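Protein CT_858 (Chlamydia trachomatis, PDB 3DOR) is the secreted chlamydial protease CPAF, seen here as a mature dimer and probably cleaving proteins as a serine-type endopeptidase. Local coordinates at residues S1-K5 against L194-A198; Q30-W34 against N135-T139; G96-F100 against V112-L116; P299-W303 against P342-Y348; A378-L382 against F418-L423. All coordinates share one frame; numbering follows the deposited sequence.

Interaction 1: residues S1-K5 against L194-A198; sequences SLVCK and LATIA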
# COMPACT_ATOMS: atom_id res chain seq x y z
N SER B 1 25.90 1.76 19.91
CA SER B 1 24.47 1.60 20.32
C SER B 1 23.60 1.13 19.16
O SER B 1 23.58 1.73 18.09
CB SER B 1 23.94 2.94 20.85
OG SER B 1 22.56 2.86 21.18
N LEU B 2 22.87 0.03 19.38
CA LEU B 2 21.98 -0.53 18.36
C LEU B 2 20.89 0.47 17.98
O LEU B 2 20.70 0.80 16.81
CB LEU B 2 21.33 -1.81 18.87
CG LEU B 2 20.25 -2.39 17.94
CD1 LEU B 2 20.91 -2.88 16.66
CD2 LEU B 2 19.51 -3.52 18.63
N VAL B 3 20.16 0.93 18.99
CA VAL B 3 19.08 1.89 18.79
C VAL B 3 19.58 3.16 18.11
O VAL B 3 18.96 3.66 17.18
CB VAL B 3 18.41 2.25 20.14
CG1 VAL B 3 17.36 3.33 19.95
CG2 VAL B 3 17.77 1.02 20.74
N CYS B 4 20.72 3.67 18.57
CA CYS B 4 21.29 4.87 18.00
C CYS B 4 21.65 4.68 16.53
O CYS B 4 21.30 5.50 15.69
CB CYS B 4 22.53 5.31 18.78
SG CYS B 4 23.31 6.82 18.14
N LYS B 5 22.36 3.59 16.23
CA LYS B 5 22.76 3.32 14.86
C LYS B 5 21.56 3.23 13.93
O LYS B 5 21.59 3.76 12.82
CB LYS B 5 23.57 2.01 14.79
CG LYS B 5 24.93 2.10 15.47
CD LYS B 5 25.65 0.76 15.53
CE LYS B 5 27.00 0.90 16.23
NZ LYS B 5 26.86 1.50 17.59
N LEU B 194 13.32 -0.87 22.23
CA LEU B 194 14.44 -1.65 21.74
C LEU B 194 15.70 -1.44 22.58
O LEU B 194 16.52 -2.35 22.71
CB LEU B 194 14.71 -1.29 20.28
CG LEU B 194 15.58 -2.26 19.49
CD1 LEU B 194 14.96 -3.64 19.55
CD2 LEU B 194 15.72 -1.79 18.05
N ALA B 195 15.86 -0.25 23.14
CA ALA B 195 17.02 0.08 23.97
C ALA B 195 17.14 -0.87 25.15
O ALA B 195 18.24 -1.23 25.56
CB ALA B 195 16.93 1.52 24.46
N THR B 196 15.99 -1.26 25.69
CA THR B 196 15.93 -2.16 26.84
C THR B 196 16.26 -3.59 26.43
O THR B 196 16.91 -4.33 27.16
CB THR B 196 14.53 -2.15 27.47
OG1 THR B 196 14.18 -0.82 27.85
CG2 THR B 196 14.49 -3.06 28.69
N ILE B 197 15.80 -3.96 25.24
CA ILE B 197 16.00 -5.30 24.71
C ILE B 197 17.39 -5.53 24.10
O ILE B 197 17.89 -6.65 24.10
CB ILE B 197 14.93 -5.60 23.64
CG1 ILE B 197 13.54 -5.48 24.27
CG2 ILE B 197 15.14 -6.98 23.06
CD1 ILE B 197 12.40 -5.56 23.27
N ALA B 198 17.99 -4.46 23.60
CA ALA B 198 19.31 -4.53 22.95
C ALA B 198 20.36 -5.44 23.58
O ALA B 198 20.90 -6.32 22.91
CB ALA B 198 19.87 -3.12 22.80

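Interaction 2: residues Q30-W34 against N135-T139; sequences QYLGW and NHKGT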
# COMPACT_ATOMS: atom_id res chain seq x y z
N GLN B 30 13.08 29.29 2.08
CA GLN B 30 12.80 30.71 2.02
C GLN B 30 11.78 31.20 3.05
O GLN B 30 11.94 32.28 3.61
CB GLN B 30 12.32 31.11 0.63
CG GLN B 30 12.18 32.60 0.47
CD GLN B 30 11.78 33.01 -0.93
OE1 GLN B 30 10.59 33.10 -1.26
NE2 GLN B 30 12.78 33.25 -1.79
N TYR B 31 10.74 30.41 3.29
CA TYR B 31 9.70 30.79 4.24
C TYR B 31 10.14 30.64 5.69
O TYR B 31 9.76 31.44 6.55
CB TYR B 31 8.43 29.97 3.99
CG TYR B 31 7.32 30.22 4.98
CD1 TYR B 31 6.62 31.43 5.00
CD2 TYR B 31 6.97 29.25 5.90
CE1 TYR B 31 5.59 31.66 5.93
CE2 TYR B 31 5.96 29.46 6.82
CZ TYR B 31 5.28 30.66 6.83
OH TYR B 31 4.29 30.84 7.78
N LEU B 32 10.94 29.62 5.96
CA LEU B 32 11.43 29.35 7.31
C LEU B 32 12.93 29.61 7.50
O LEU B 32 13.40 29.69 8.64
CB LEU B 32 11.18 27.88 7.67
CG LEU B 32 9.76 27.31 7.57
CD1 LEU B 32 9.82 25.83 7.91
CD2 LEU B 32 8.82 28.04 8.52
N GLY B 33 13.69 29.74 6.41
CA GLY B 33 15.12 29.93 6.55
C GLY B 33 15.67 28.58 6.95
O GLY B 33 16.76 28.44 7.52
N TRP B 34 14.88 27.56 6.65
CA TRP B 34 15.21 26.18 6.95
C TRP B 34 16.29 25.63 6.02
O TRP B 34 16.38 26.04 4.86
CB TRP B 34 13.93 25.34 6.81
CG TRP B 34 14.13 23.87 6.79
CD1 TRP B 34 14.18 23.03 7.86
CD2 TRP B 34 14.26 23.05 5.63
NE1 TRP B 34 14.33 21.73 7.43
CE2 TRP B 34 14.39 21.71 6.07
CE3 TRP B 34 14.29 23.31 4.25
CZ2 TRP B 34 14.53 20.64 5.18
CZ3 TRP B 34 14.43 22.24 3.36
CH2 TRP B 34 14.56 20.93 3.83
N ASN B 135 10.25 25.21 13.79
CA ASN B 135 10.20 26.46 13.05
C ASN B 135 8.83 27.12 13.13
O ASN B 135 8.32 27.66 12.14
CB ASN B 135 10.61 26.21 11.60
CG ASN B 135 12.07 25.76 11.49
OD1 ASN B 135 12.37 24.66 11.03
ND2 ASN B 135 12.97 26.63 11.93
N HIS B 136 8.25 27.08 14.32
CA HIS B 136 6.95 27.67 14.60
C HIS B 136 6.95 29.12 14.16
O HIS B 136 7.89 29.86 14.44
CB HIS B 136 6.66 27.56 16.09
CG HIS B 136 5.33 28.12 16.49
ND1 HIS B 136 5.21 29.31 17.18
CD2 HIS B 136 4.08 27.67 16.29
CE1 HIS B 136 3.93 29.56 17.39
NE2 HIS B 136 3.22 28.58 16.86
N LYS B 137 5.89 29.54 13.47
CA LYS B 137 5.81 30.91 12.99
C LYS B 137 4.68 31.73 13.60
O LYS B 137 4.33 32.80 13.11
CB LYS B 137 5.70 30.91 11.47
CG LYS B 137 6.83 30.16 10.80
CD LYS B 137 7.42 30.95 9.66
CE LYS B 137 8.06 32.24 10.14
NZ LYS B 137 8.49 33.10 9.00
N GLY B 138 4.10 31.24 14.69
CA GLY B 138 3.04 31.97 15.35
C GLY B 138 1.73 32.16 14.60
O GLY B 138 0.96 33.04 14.96
N THR B 139 1.46 31.36 13.58
CA THR B 139 0.19 31.52 12.87
C THR B 139 -0.95 30.89 13.67
O THR B 139 -0.73 29.97 14.47
CB THR B 139 0.21 30.85 11.47
OG1 THR B 139 0.34 29.44 11.63
CG2 THR B 139 1.38 31.37 10.67

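Interaction 3: residues G96-F100 against V112-L116; sequences GRFYF and VGDEL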
# COMPACT_ATOMS: atom_id res chain seq x y z
N GLY B 96 -7.69 36.24 22.62
CA GLY B 96 -6.57 35.49 23.14
C GLY B 96 -6.77 34.62 24.36
O GLY B 96 -5.80 34.06 24.89
N ARG B 97 -8.00 34.47 24.82
CA ARG B 97 -8.23 33.63 25.99
C ARG B 97 -8.71 32.24 25.59
O ARG B 97 -9.36 32.06 24.56
CB ARG B 97 -9.24 34.30 26.92
CG ARG B 97 -8.70 35.57 27.58
CD ARG B 97 -9.75 36.24 28.46
NE ARG B 97 -10.83 36.84 27.69
CZ ARG B 97 -11.92 37.38 28.22
NH1 ARG B 97 -12.09 37.38 29.54
NH2 ARG B 97 -12.86 37.92 27.44
N PHE B 98 -8.37 31.25 26.41
CA PHE B 98 -8.76 29.87 26.15
C PHE B 98 -9.97 29.48 26.98
O PHE B 98 -9.96 29.64 28.21
CB PHE B 98 -7.59 28.93 26.45
CG PHE B 98 -6.40 29.15 25.56
CD1 PHE B 98 -5.48 30.15 25.85
CD2 PHE B 98 -6.22 28.39 24.42
CE1 PHE B 98 -4.39 30.38 25.01
CE2 PHE B 98 -5.14 28.61 23.57
CZ PHE B 98 -4.22 29.61 23.87
N TYR B 99 -11.01 28.98 26.32
CA TYR B 99 -12.23 28.57 27.01
C TYR B 99 -12.60 27.12 26.79
O TYR B 99 -12.40 26.58 25.70
CB TYR B 99 -13.41 29.43 26.57
CG TYR B 99 -13.27 30.90 26.87
CD1 TYR B 99 -12.67 31.77 25.96
CD2 TYR B 99 -13.73 31.42 28.08
CE1 TYR B 99 -12.53 33.13 26.25
CE2 TYR B 99 -13.59 32.77 28.38
CZ TYR B 99 -12.99 33.62 27.46
OH TYR B 99 -12.82 34.94 27.77
N PHE B 100 -13.15 26.49 27.82
CA PHE B 100 -13.60 25.11 27.72
C PHE B 100 -14.92 25.16 26.95
O PHE B 100 -15.83 25.90 27.33
CB PHE B 100 -13.83 24.51 29.11
CG PHE B 100 -12.56 24.19 29.87
CD1 PHE B 100 -11.92 25.16 30.63
CD2 PHE B 100 -11.99 22.92 29.79
CE1 PHE B 100 -10.74 24.88 31.30
CE2 PHE B 100 -10.80 22.63 30.45
CZ PHE B 100 -10.17 23.61 31.21
N VAL B 112 -18.50 24.42 31.04
CA VAL B 112 -18.31 25.02 29.72
C VAL B 112 -18.34 26.52 30.02
O VAL B 112 -19.18 26.97 30.79
CB VAL B 112 -19.49 24.69 28.78
CG1 VAL B 112 -19.50 25.64 27.59
CG2 VAL B 112 -19.39 23.25 28.32
N GLY B 113 -17.42 27.27 29.44
CA GLY B 113 -17.40 28.70 29.70
C GLY B 113 -16.25 29.13 30.60
O GLY B 113 -15.93 30.32 30.67
N ASP B 114 -15.66 28.17 31.31
CA ASP B 114 -14.52 28.43 32.20
C ASP B 114 -13.34 28.81 31.33
O ASP B 114 -13.19 28.31 30.21
CB ASP B 114 -14.13 27.17 32.97
CG ASP B 114 -15.11 26.80 34.05
OD1 ASP B 114 -15.03 25.65 34.53
OD2 ASP B 114 -15.96 27.65 34.42
N GLU B 115 -12.48 29.68 31.85
CA GLU B 115 -11.30 30.08 31.12
C GLU B 115 -10.15 29.26 31.67
O GLU B 115 -9.99 29.14 32.89
CB GLU B 115 -10.99 31.57 31.31
CG GLU B 115 -9.87 32.05 30.40
CD GLU B 115 -9.34 33.44 30.73
OE1 GLU B 115 -10.00 34.18 31.49
OE2 GLU B 115 -8.25 33.79 30.22
N LEU B 116 -9.35 28.67 30.78
CA LEU B 116 -8.21 27.88 31.20
C LEU B 116 -7.06 28.86 31.40
O LEU B 116 -6.68 29.59 30.48
CB LEU B 116 -7.83 26.85 30.14
CG LEU B 116 -6.57 26.03 30.45
CD1 LEU B 116 -6.71 25.35 31.81
CD2 LEU B 116 -6.35 24.98 29.36
O HOH W 1 -6.99 31.88 28.76

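Interaction 4: residues P299-W303 against P342-Y348; sequences PTYSW and PGGSVLY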
# COMPACT_ATOMS: atom_id res chain seq x y z
N PRO B 299 -18.01 18.34 5.62
CA PRO B 299 -17.09 17.95 6.69
C PRO B 299 -15.70 17.44 6.31
O PRO B 299 -14.73 17.66 7.05
CB PRO B 299 -17.90 16.92 7.46
CG PRO B 299 -18.58 16.17 6.35
CD PRO B 299 -18.99 17.27 5.36
N THR B 300 -15.59 16.76 5.18
CA THR B 300 -14.32 16.22 4.74
C THR B 300 -14.38 15.96 3.24
O THR B 300 -15.47 15.88 2.67
CB THR B 300 -14.01 14.88 5.43
OG1 THR B 300 -12.81 14.33 4.88
CG2 THR B 300 -15.15 13.89 5.22
N TYR B 301 -13.21 15.84 2.61
CA TYR B 301 -13.17 15.55 1.19
C TYR B 301 -12.74 14.11 0.93
O TYR B 301 -12.55 13.70 -0.21
CB TYR B 301 -12.30 16.56 0.43
CG TYR B 301 -12.93 17.94 0.42
CD1 TYR B 301 -12.50 18.94 1.30
CD2 TYR B 301 -14.01 18.24 -0.42
CE1 TYR B 301 -13.13 20.19 1.36
CE2 TYR B 301 -14.66 19.50 -0.37
CZ TYR B 301 -14.21 20.46 0.53
OH TYR B 301 -14.85 21.67 0.64
N SER B 302 -12.57 13.34 1.99
CA SER B 302 -12.26 11.93 1.80
C SER B 302 -13.64 11.33 2.10
O SER B 302 -13.94 10.94 3.23
CB SER B 302 -11.18 11.43 2.77
OG SER B 302 -11.63 11.42 4.10
N TRP B 303 -14.48 11.32 1.07
CA TRP B 303 -15.85 10.86 1.19
C TRP B 303 -16.07 9.55 1.94
O TRP B 303 -17.08 9.39 2.62
CB TRP B 303 -16.50 10.77 -0.20
CG TRP B 303 -15.71 9.97 -1.19
CD1 TRP B 303 -14.63 10.39 -1.92
CD2 TRP B 303 -15.96 8.62 -1.58
NE1 TRP B 303 -14.20 9.38 -2.75
CE2 TRP B 303 -15.00 8.28 -2.56
CE3 TRP B 303 -16.91 7.66 -1.20
CZ2 TRP B 303 -14.96 7.02 -3.17
CZ3 TRP B 303 -16.87 6.41 -1.81
CH2 TRP B 303 -15.90 6.10 -2.78
N PRO B 342 -10.38 18.29 7.21
CA PRO B 342 -9.03 17.77 6.93
C PRO B 342 -8.59 17.65 5.47
O PRO B 342 -7.44 17.29 5.21
CB PRO B 342 -9.05 16.41 7.60
CG PRO B 342 -10.44 15.92 7.25
CD PRO B 342 -11.29 17.17 7.54
N GLY B 343 -9.47 17.94 4.53
CA GLY B 343 -9.11 17.80 3.13
C GLY B 343 -9.48 16.40 2.65
O GLY B 343 -10.41 15.81 3.19
N GLY B 344 -8.77 15.87 1.66
CA GLY B 344 -9.09 14.54 1.18
C GLY B 344 -8.78 14.28 -0.28
O GLY B 344 -7.64 14.46 -0.73
N SER B 345 -9.80 13.85 -1.02
CA SER B 345 -9.67 13.51 -2.43
C SER B 345 -9.92 14.69 -3.37
O SER B 345 -10.99 15.30 -3.34
CB SER B 345 -10.62 12.35 -2.78
OG SER B 345 -10.57 12.05 -4.17
N VAL B 346 -8.94 14.98 -4.21
CA VAL B 346 -9.02 16.07 -5.17
C VAL B 346 -10.17 15.89 -6.18
O VAL B 346 -10.89 16.84 -6.51
CB VAL B 346 -7.69 16.21 -5.96
CG1 VAL B 346 -7.77 17.40 -6.90
CG2 VAL B 346 -6.52 16.39 -5.00
N LEU B 347 -10.34 14.67 -6.68
CA LEU B 347 -11.40 14.42 -7.66
C LEU B 347 -12.78 14.63 -7.05
O LEU B 347 -13.69 15.14 -7.71
CB LEU B 347 -11.27 13.00 -8.24
CG LEU B 347 -10.03 12.73 -9.12
CD1 LEU B 347 -9.90 11.23 -9.36
CD2 LEU B 347 -10.14 13.49 -10.45
N TYR B 348 -12.94 14.24 -5.79
CA TYR B 348 -14.21 14.41 -5.09
C TYR B 348 -14.46 15.90 -4.85
O TYR B 348 -15.58 16.39 -5.00
CB TYR B 348 -14.18 13.67 -3.76
CG TYR B 348 -15.40 13.89 -2.89
CD1 TYR B 348 -16.66 13.41 -3.28
CD2 TYR B 348 -15.29 14.55 -1.67
CE1 TYR B 348 -17.78 13.57 -2.46
CE2 TYR B 348 -16.40 14.72 -0.84
CZ TYR B 348 -17.64 14.23 -1.24
OH TYR B 348 -18.72 14.35 -0.40
O HOH W 2 -18.16 15.23 2.03

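Interaction 5: residues A378-L382 against F418-L423; sequences ALDWL and FGRQVL. With SO4 (sulfate ion), chain P.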
# COMPACT_ATOMS: atom_id res chain seq x y z
N ALA B 378 2.27 8.86 -16.07
CA ALA B 378 2.00 9.65 -17.26
C ALA B 378 1.83 8.75 -18.49
O ALA B 378 0.89 8.91 -19.26
CB ALA B 378 3.15 10.64 -17.49
N LEU B 379 2.75 7.80 -18.65
CA LEU B 379 2.71 6.86 -19.75
C LEU B 379 1.40 6.06 -19.70
O LEU B 379 0.74 5.87 -20.72
CB LEU B 379 3.90 5.89 -19.68
CG LEU B 379 5.30 6.45 -19.97
CD1 LEU B 379 6.36 5.41 -19.63
CD2 LEU B 379 5.39 6.85 -21.43
N ASP B 380 1.04 5.58 -18.51
CA ASP B 380 -0.18 4.79 -18.38
C ASP B 380 -1.43 5.58 -18.77
O ASP B 380 -2.30 5.05 -19.47
CB ASP B 380 -0.30 4.23 -16.96
CG ASP B 380 0.81 3.25 -16.65
OD1 ASP B 380 1.41 2.71 -17.60
OD2 ASP B 380 1.08 2.99 -15.45
N TRP B 381 -1.53 6.83 -18.33
CA TRP B 381 -2.69 7.64 -18.71
C TRP B 381 -2.78 7.68 -20.23
O TRP B 381 -3.86 7.54 -20.81
CB TRP B 381 -2.56 9.07 -18.19
CG TRP B 381 -2.93 9.26 -16.74
CD1 TRP B 381 -2.12 9.73 -15.74
CD2 TRP B 381 -4.20 9.00 -16.14
NE1 TRP B 381 -2.81 9.77 -14.55
CE2 TRP B 381 -4.09 9.33 -14.77
CE3 TRP B 381 -5.43 8.52 -16.63
CZ2 TRP B 381 -5.17 9.20 -13.88
CZ3 TRP B 381 -6.49 8.39 -15.74
CH2 TRP B 381 -6.35 8.72 -14.38
N LEU B 382 -1.63 7.87 -20.88
CA LEU B 382 -1.60 7.95 -22.33
C LEU B 382 -1.98 6.64 -23.02
O LEU B 382 -2.74 6.66 -23.98
CB LEU B 382 -0.24 8.45 -22.81
CG LEU B 382 0.01 9.95 -22.58
CD1 LEU B 382 1.48 10.29 -22.76
CD2 LEU B 382 -0.85 10.77 -23.54
N PHE B 418 -2.01 15.97 -19.32
CA PHE B 418 -1.25 15.79 -18.09
C PHE B 418 -0.04 14.88 -18.35
O PHE B 418 1.08 15.19 -17.95
CB PHE B 418 -2.13 15.16 -17.01
CG PHE B 418 -1.39 14.78 -15.75
CD1 PHE B 418 -1.12 15.74 -14.77
CD2 PHE B 418 -0.93 13.48 -15.56
CE1 PHE B 418 -0.42 15.40 -13.62
CE2 PHE B 418 -0.23 13.14 -14.41
CZ PHE B 418 0.03 14.11 -13.43
N GLY B 419 -0.29 13.74 -18.98
CA GLY B 419 0.78 12.81 -19.27
C GLY B 419 1.89 13.46 -20.08
O GLY B 419 3.07 13.33 -19.74
N ARG B 420 1.52 14.16 -21.15
CA ARG B 420 2.51 14.82 -21.99
C ARG B 420 3.34 15.85 -21.24
O ARG B 420 4.55 15.93 -21.44
CB ARG B 420 1.84 15.53 -23.16
CG ARG B 420 1.10 14.63 -24.11
CD ARG B 420 0.41 15.47 -25.16
NE ARG B 420 -0.74 14.78 -25.71
CZ ARG B 420 -1.96 15.32 -25.78
NH1 ARG B 420 -2.16 16.55 -25.33
NH2 ARG B 420 -2.96 14.62 -26.30
N GLN B 421 2.70 16.65 -20.39
CA GLN B 421 3.44 17.68 -19.66
C GLN B 421 4.42 17.08 -18.68
O GLN B 421 5.53 17.60 -18.50
CB GLN B 421 2.48 18.63 -18.93
CG GLN B 421 1.59 19.45 -19.85
CD GLN B 421 0.65 20.35 -19.07
OE1 GLN B 421 1.08 21.17 -18.25
NE2 GLN B 421 -0.66 20.19 -19.31
N VAL B 422 4.03 15.98 -18.03
CA VAL B 422 4.93 15.32 -17.09
C VAL B 422 6.11 14.74 -17.87
O VAL B 422 7.27 14.92 -17.48
CB VAL B 422 4.20 14.20 -16.32
CG1 VAL B 422 5.20 13.41 -15.46
CG2 VAL B 422 3.14 14.81 -15.42
N LEU B 423 5.83 14.04 -18.96
CA LEU B 423 6.89 13.45 -19.78
C LEU B 423 7.81 14.53 -20.33
O LEU B 423 9.02 14.34 -20.42
CB LEU B 423 6.29 12.66 -20.94
CG LEU B 423 5.52 11.38 -20.61
CD1 LEU B 423 4.86 10.83 -21.87
CD2 LEU B 423 6.49 10.35 -20.01
S SO4 P . -0.19 19.71 -24.13
O1 SO4 P . 0.04 20.49 -22.86
O2 SO4 P . -1.63 19.28 -24.17
O3 SO4 P . 0.07 20.56 -25.35
O4 SO4 P . 0.76 18.56 -24.13

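Interaction 1: residues S1-K5 against L194-A198
The backbone N of A198 donates to O of L194 over 2.7 Å, and the helical turn closed by that bond turns L194 and A198 toward L2 and V3, with A195 alongside. Everything that passes between the two segments is apolar. V3 does the closest work: with CG1 anti to its backbone N (chi1 175°), the other methyl, CG2, faces A195 and lands on backbone as much as on side chains. V3 CG2 is 3.3 Å from A195 N and 3.4 Å from A195 CA, the latter closer than carbons usually pack, while CB of L194 at 3.9 Å from the same methyl flanks it. The amide under this methyl is not left without a partner, because A195 N is hydrogen-bonded to OD1 of D193. L2 adds a looser touch, its CD2 standing 4.2 Å from CD2 of L194 and equally far from CB of A198. The first turn of the other helix is fastened by S1, whose OG accepts from N of C4 (3.3 Å, 161°) in an ST motif and whose O takes N of K5. In the fold, this start of helix 2-20 meets the short helix 194-197 beside helix 55-67, where V3 rests on T55 and C58 and T55 OG1 bonds to N of L194; L194 and I197 also pack on W426 and G429 of the second subunit.

Interaction 2: residues Q30-W34 against N135-T139
K137 and Y31 make both polar links of this contact. NZ of K137 donates to the backbone O of Y31 at 3.2 Å, arriving almost in line with the carbonyl (170° at the oxygen). The same ammonium group stands over one face of the Y31 ring, 4.6 Å from its centroid and 16° off the normal, a cation-pi interaction. Bends at chi2 and chi3 (64°) of the lysine fold its tip back to reach both. Because that carbonyl belongs to the last turn of a helix, the positive charge probably also suits the helix end.

Van der Waals contact comes from the middle of the lysine chain. CD of K137 lies 3.5 Å from CE2 of Y31 and 3.4 Å from CD2 of L32, the second being a tight fit, so the lysine methylene settles against ring and leucine together. The other methyl of L32, CD1, rests 3.8 Å from CB of N135. Farther along, CG2 of T139 approaches OH of Y31 at 4.1 Å, while its OG1 bonds to E142, which also takes the backbone N of K137.

The contact places the end of helix 25-32 on the loop between helices 124-130 and 140-150 of the PDZ domain; N70 touches both L32 and K137, and the ring of W27 lies against that of Y31.

Interaction 3: residues G96-F100 against V112-L116
The backbone O of F98 accepts N of L116 at 2.8 Å, the donor tilted from the carbonyl plane. Next along, F100 has both its backbone groups engaged: its N donates to O of D114 at 3.0 Å (165°), and its O receives N of G113, also at 3.0 Å and in the carbonyl plane. Toward the other end a water stands in where strand would bond to strand directly. It accepts from F98 N at 2.8 Å and donates to L116 O at 2.9 Å and to E115 OE2 at 2.7 Å, so a carboxylate oxygen is tied into the ladder. Y99 and E115 form a non-hydrogen-bonded pair here and turn their backbones outward, to Q91 and R171. Among the charged ends, OD1 of D114 is taken by N of R111 and by R172, R97 pairs with D95, and OE1 of E115 has a long, weak ion pair with R171. Apolar packing is carried by F100, whose CE1 meets CB of L116 at 3.7 Å. F98 and L116 share the sheet face lying against helix 140-150. The contact belongs to the antiparallel beta hairpin of strands 98-103 and 115-119, part of the helix-backed antiparallel sheet of a PDZ domain.

Interaction 4: residues P299-W303 against P342-Y348
A single backbone bridge joins the loop after strand 290-297 to the Pro-Gly-Gly turn that leads into helix 346-354, within the S41 peptidase fold; as in other S41 peptidases, this glycine-rich turn probably lies near the active site. Y301 makes the bridge with both its polar backbone atoms. Its N donates to O of G343 at 2.9 Å, and its O accepts N of S345 at 2.9 Å (165°), in each case with the donor well above the carbonyl plane. With no side chain on G344 in between, its CA settles 3.7 Å from C of Y301. T300 shapes the loop locally, its OG1 accepting N of S302 at 3.1 Å in an ST turn, while P342 leans its ring on the T300 side chain.

Aromatic groups add to the bridge. CB of W303 lies over the centre of the Y348 ring, 3.8 Å from the centroid and 11° off the normal, a CH-pi contact. The first torsion of W303 (chi1 53°) then lays the indole along the tyrosine, with CD1 of W303 over the face of the Y348 ring near CG; the two rings themselves meet obliquely. CD2 of Y348 comes 3.2 Å from O of Y301, and a water joins Y348 OH (2.6 Å) to O of T300 (2.8 Å).

Polar ends have partners further out: Y301 OH bonds to Q338, while W303 NE1 and S345 OG both bond to OE1 of E403. One glutamate oxygen thus bonds to a side chain from each segment, so that the bridge is fastened by side chains as well as by backbone, and the glycine turn is probably held in one shape.

Interaction 5: residues A378-L382 against F418-L423
L423 sends its side chain from CB toward helix 378-382, and with CG anti to the carbonyl carbon (chi1 -69°) the branches beyond spread over A378, L379 and L382. CG rests 4.0 Å from CB of A378. CD1 meets CD1 of L382 at 3.5 Å, these two leucines reaching toward each other tip to tip. CD2 turns to L379, lying 3.9 Å from its CD2, the two side chains crossing at about a right angle.

The helices come nearest where residues are smallest. A378 CB sits 3.7 Å from CA of G419, pressed on bare backbone, and 3.9 Å from CB of V422. This alanine-glycine meeting is consistent with the axis separation of 8.2 Å, the two segments running roughly antiparallel, at 148°. At one flank CD1 of W381 touches CD2 of F418 at 3.9 Å, their rings oblique with planes 86° apart; the F418 ring is backed over one face by CG2 of V422. On the outer side R420 directs NH1 to O2 of a sulfate, probably from the crystallisation liquor, through a weak bond of 3.0 Å, and OG of S417 also holds the ion.

L379 additionally packs on G190 of the second subunit, so this helix pair reaches the dimer interface. Between helices 372-384 and 409-428 the chemistry here is purely apolar: small residues at the closest point and leucines around them make the fit and no polar bond steers it, while the one charged group described, R420, engages the sulfate at the edge of the contact.

Interaction 3 is the most deeply buried of the five and relies on strand pairing helped by a water; interaction 4, its centre about 9 Å from the centre of the chain, also uses backbone bonds but between loops, with aromatic packing added. Interactions 1 and 5 are both helix-on-helix, partly buried and apolar, and both have residues touching the second subunit, as does Q30 of interaction 2, though their centres lie about 46 Å apart. Interaction 2 is a surface contact held by a lysine. Helices 2-20 and 25-32, used by interactions 1 and 2, follow each other in the chain; interactions 2 and 3 both involve the PDZ domain, and 4 and 5 the S41 peptidase region.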